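Local coordinates for pyoverdine biosynthesis protein PvcA (PDB 3E59) that converts L-tyrosine to its isonitrile, taking the isonitrile carbon from C2 of ribulose 5-phosphate, in the biosynthesis of paerucumarin, at residues Pro65-Lys70 with Leu278-Gly283. Numbering follows the deposited sequence.
Sequences PAFPAK and LTPWHG
In the loop that leaves parallel strand 60-64, residues Ala66 to Lys70 run across one face of the indole of Trp281, which belongs to the loop leading into strand 284-287. Trp281 suits this place because its broad, flat ring can meet a methyl group, a proline ring and an aromatic ring at once. With chi1 at 49° both backbone branches flank the indole, which folds back over its own segment: Thr279 OG1 lies over one face, Phe67 N and Pro68 CD over the other, toward its rim. Pro68, a compact ring with polarised C-H groups, makes a CH-pi contact, its CD 3.4 Å from the centroid of the five-membered ring of Trp281. Ala66 is small enough to bring CB to 3.6 Å from Trp281 CH2. The Phe67 ring meets the indole obliquely, planes at 47°, with Trp281 CZ3 over the centre of one Phe67 face. The long Lys70 chain, kinked twice, brings NZ to 2.8 Å from Pro280 O in a weak hydrogen bond; its charge is paired with Glu86 in a salt bridge. The contact is buried near the middle of the chain, where Phe67 and Pro280 pack on helix 84-103, Phe67 and Trp281 touch Tyr133 of helix 127-144, and Pro280 reaches Leu294 of strand 292-295.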
ATOM      1  N   PRO A  65       2.231  -5.367  -0.616  1.00 36.51           N
ATOM      2  CA  PRO A  65       1.711  -5.175   0.733  1.00 36.53           C
ATOM      3  C   PRO A  65       0.890  -3.887   0.787  1.00 38.46           C
ATOM      4  O   PRO A  65       1.438  -2.781   0.586  1.00 36.95           O
ATOM      5  CB  PRO A  65       2.989  -5.046   1.589  1.00 38.96           C
ATOM      6  CG  PRO A  65       4.108  -5.478   0.703  1.00 38.33           C
ATOM      7  CD  PRO A  65       3.676  -5.089  -0.665  1.00 36.20           C
ATOM      8  N   ALA A  66      -0.412  -4.027   1.034  1.00 35.81           N
ATOM      9  CA  ALA A  66      -1.355  -2.906   0.921  1.00 35.45           C
ATOM     10  C   ALA A  66      -2.763  -3.312   1.366  1.00 37.44           C
ATOM     11  O   ALA A  66      -3.014  -4.477   1.671  1.00 35.40           O
ATOM     12  CB  ALA A  66      -1.403  -2.397  -0.521  1.00 35.09           C
ATOM     13  N   PHE A  67      -3.673  -2.338   1.380  1.00 36.67           N
ATOM     14  CA  PHE A  67      -5.084  -2.550   1.715  1.00 36.66           C
ATOM     15  C   PHE A  67      -5.288  -3.223   3.083  1.00 35.56           C
ATOM     16  O   PHE A  67      -5.900  -4.303   3.168  1.00 34.31           O
ATOM     17  CB  PHE A  67      -5.800  -3.343   0.611  1.00 34.68           C
ATOM     18  CG  PHE A  67      -5.837  -2.655  -0.733  1.00 35.79           C
ATOM     19  CD1 PHE A  67      -4.859  -2.936  -1.713  1.00 35.93           C
ATOM     20  CD2 PHE A  67      -6.874  -1.777  -1.050  1.00 33.87           C
ATOM     21  CE1 PHE A  67      -4.910  -2.324  -2.973  1.00 33.79           C
ATOM     22  CE2 PHE A  67      -6.928  -1.153  -2.294  1.00 33.26           C
ATOM     23  CZ  PHE A  67      -5.950  -1.431  -3.262  1.00 34.25           C
ATOM     24  N   PRO A  68      -4.768  -2.601   4.158  1.00 37.05           N
ATOM     25  CA  PRO A  68      -4.898  -3.201   5.494  1.00 36.63           C
ATOM     26  C   PRO A  68      -6.292  -3.050   6.107  1.00 36.04           C
ATOM     27  O   PRO A  68      -6.860  -4.015   6.613  1.00 35.56           O
ATOM     28  CB  PRO A  68      -3.865  -2.424   6.330  1.00 38.00           C
ATOM     29  CG  PRO A  68      -3.781  -1.094   5.691  1.00 39.92           C
ATOM     30  CD  PRO A  68      -3.992  -1.347   4.194  1.00 39.48           C
ATOM     31  N   ALA A  69      -6.804  -1.823   6.090  1.00 37.97           N
ATOM     32  CA  ALA A  69      -8.078  -1.459   6.689  1.00 38.27           C
ATOM     33  C   ALA A  69      -8.144   0.025   6.515  1.00 39.78           C
ATOM     34  O   ALA A  69      -7.116   0.669   6.306  1.00 36.87           O
ATOM     35  CB  ALA A  69      -8.121  -1.801   8.183  1.00 37.20           C
ATOM     36  N   LYS A  70      -9.351   0.573   6.593  1.00 40.19           N
ATOM     37  CA  LYS A  70      -9.527   2.017   6.554  1.00 42.73           C
ATOM     38  C   LYS A  70      -8.888   2.664   7.797  1.00 42.64           C
ATOM     39  O   LYS A  70      -8.833   2.049   8.872  1.00 41.43           O
ATOM     40  CB  LYS A  70     -11.019   2.343   6.469  1.00 42.99           C
ATOM     41  CG  LYS A  70     -11.420   3.271   5.315  1.00 44.53           C
ATOM     42  CD  LYS A  70     -11.371   2.605   3.967  1.00 40.93           C
ATOM     43  CE  LYS A  70     -12.201   3.370   2.942  1.00 41.57           C
ATOM     44  NZ  LYS A  70     -11.426   3.939   1.806  1.00 39.29           N
ATOM     45  N   LEU A 278      -0.192   9.156  -0.296  1.00 31.31           N
ATOM     46  CA  LEU A 278      -1.616   8.952  -0.049  1.00 31.98           C
ATOM     47  C   LEU A 278      -2.093   7.645  -0.662  1.00 31.57           C
ATOM     48  O   LEU A 278      -1.775   7.341  -1.811  1.00 31.05           O
ATOM     49  CB  LEU A 278      -2.453  10.124  -0.586  1.00 31.05           C
ATOM     50  CG  LEU A 278      -3.947  10.151  -0.210  1.00 31.62           C
ATOM     51  CD1 LEU A 278      -4.153  10.107   1.313  1.00 28.93           C
ATOM     52  CD2 LEU A 278      -4.618  11.398  -0.796  1.00 32.83           C
ATOM     53  N   THR A 279      -2.864   6.894   0.123  1.00 29.81           N
ATOM     54  CA  THR A 279      -3.450   5.639  -0.304  1.00 33.98           C
ATOM     55  C   THR A 279      -4.981   5.662  -0.066  1.00 35.27           C
ATOM     56  O   THR A 279      -5.460   6.432   0.770  1.00 35.49           O
ATOM     57  CB  THR A 279      -2.809   4.460   0.425  1.00 32.49           C
ATOM     58  OG1 THR A 279      -3.041   4.601   1.826  1.00 33.65           O
ATOM     59  CG2 THR A 279      -1.281   4.396   0.149  1.00 30.97           C
ATOM     60  N   PRO A 280      -5.745   4.851  -0.831  1.00 36.54           N
ATOM     61  CA  PRO A 280      -7.221   4.860  -0.758  1.00 35.61           C
ATOM     62  C   PRO A 280      -7.845   4.558   0.613  1.00 35.44           C
ATOM     63  O   PRO A 280      -8.955   5.009   0.877  1.00 38.26           O
ATOM     64  CB  PRO A 280      -7.641   3.818  -1.796  1.00 33.37           C
ATOM     65  CG  PRO A 280      -6.423   3.019  -2.111  1.00 35.18           C
ATOM     66  CD  PRO A 280      -5.254   3.919  -1.870  1.00 34.66           C
ATOM     67  N   TRP A 281      -7.137   3.843   1.483  1.00 34.81           N
ATOM     68  CA  TRP A 281      -7.654   3.566   2.829  1.00 33.31           C
ATOM     69  C   TRP A 281      -7.399   4.707   3.824  1.00 33.64           C
ATOM     70  O   TRP A 281      -7.775   4.602   4.984  1.00 33.51           O
ATOM     71  CB  TRP A 281      -7.151   2.225   3.370  1.00 31.32           C
ATOM     72  CG  TRP A 281      -5.655   2.008   3.248  1.00 31.71           C
ATOM     73  CD1 TRP A 281      -4.712   2.190   4.230  1.00 32.14           C
ATOM     74  CD2 TRP A 281      -4.943   1.556   2.088  1.00 30.66           C
ATOM     75  NE1 TRP A 281      -3.455   1.893   3.745  1.00 31.14           N
ATOM     76  CE2 TRP A 281      -3.563   1.502   2.435  1.00 33.12           C
ATOM     77  CE3 TRP A 281      -5.331   1.187   0.789  1.00 30.57           C
ATOM     78  CZ2 TRP A 281      -2.569   1.098   1.526  1.00 30.00           C
ATOM     79  CZ3 TRP A 281      -4.336   0.785  -0.124  1.00 30.26           C
ATOM     80  CH2 TRP A 281      -2.976   0.749   0.254  1.00 32.22           C
ATOM     81  N   HIS A 282      -6.766   5.783   3.351  1.00 33.19           N
ATOM     82  CA  HIS A 282      -6.501   6.994   4.142  1.00 29.37           C
ATOM     83  C   HIS A 282      -7.129   8.232   3.502  1.00 30.57           C
ATOM     84  O   HIS A 282      -6.930   9.338   3.976  1.00 32.12           O
ATOM     85  CB  HIS A 282      -4.990   7.219   4.305  1.00 27.66           C
ATOM     86  CG  HIS A 282      -4.347   6.298   5.288  1.00 24.85           C
ATOM     87  ND1 HIS A 282      -4.300   6.569   6.637  1.00 24.76           N
ATOM     88  CD2 HIS A 282      -3.737   5.102   5.124  1.00 24.15           C
ATOM     89  CE1 HIS A 282      -3.674   5.587   7.264  1.00 27.82           C
ATOM     90  NE2 HIS A 282      -3.327   4.681   6.366  1.00 28.43           N
ATOM     91  N   GLY A 283      -7.901   8.041   2.434  1.00 35.41           N
ATOM     92  CA  GLY A 283      -8.519   9.156   1.726  1.00 39.00           C
ATOM     93  C   GLY A 283      -9.825   8.811   1.039  1.00 41.27           C
ATOM     94  O   GLY A 283     -10.457   7.793   1.348  1.00 43.12           O
TER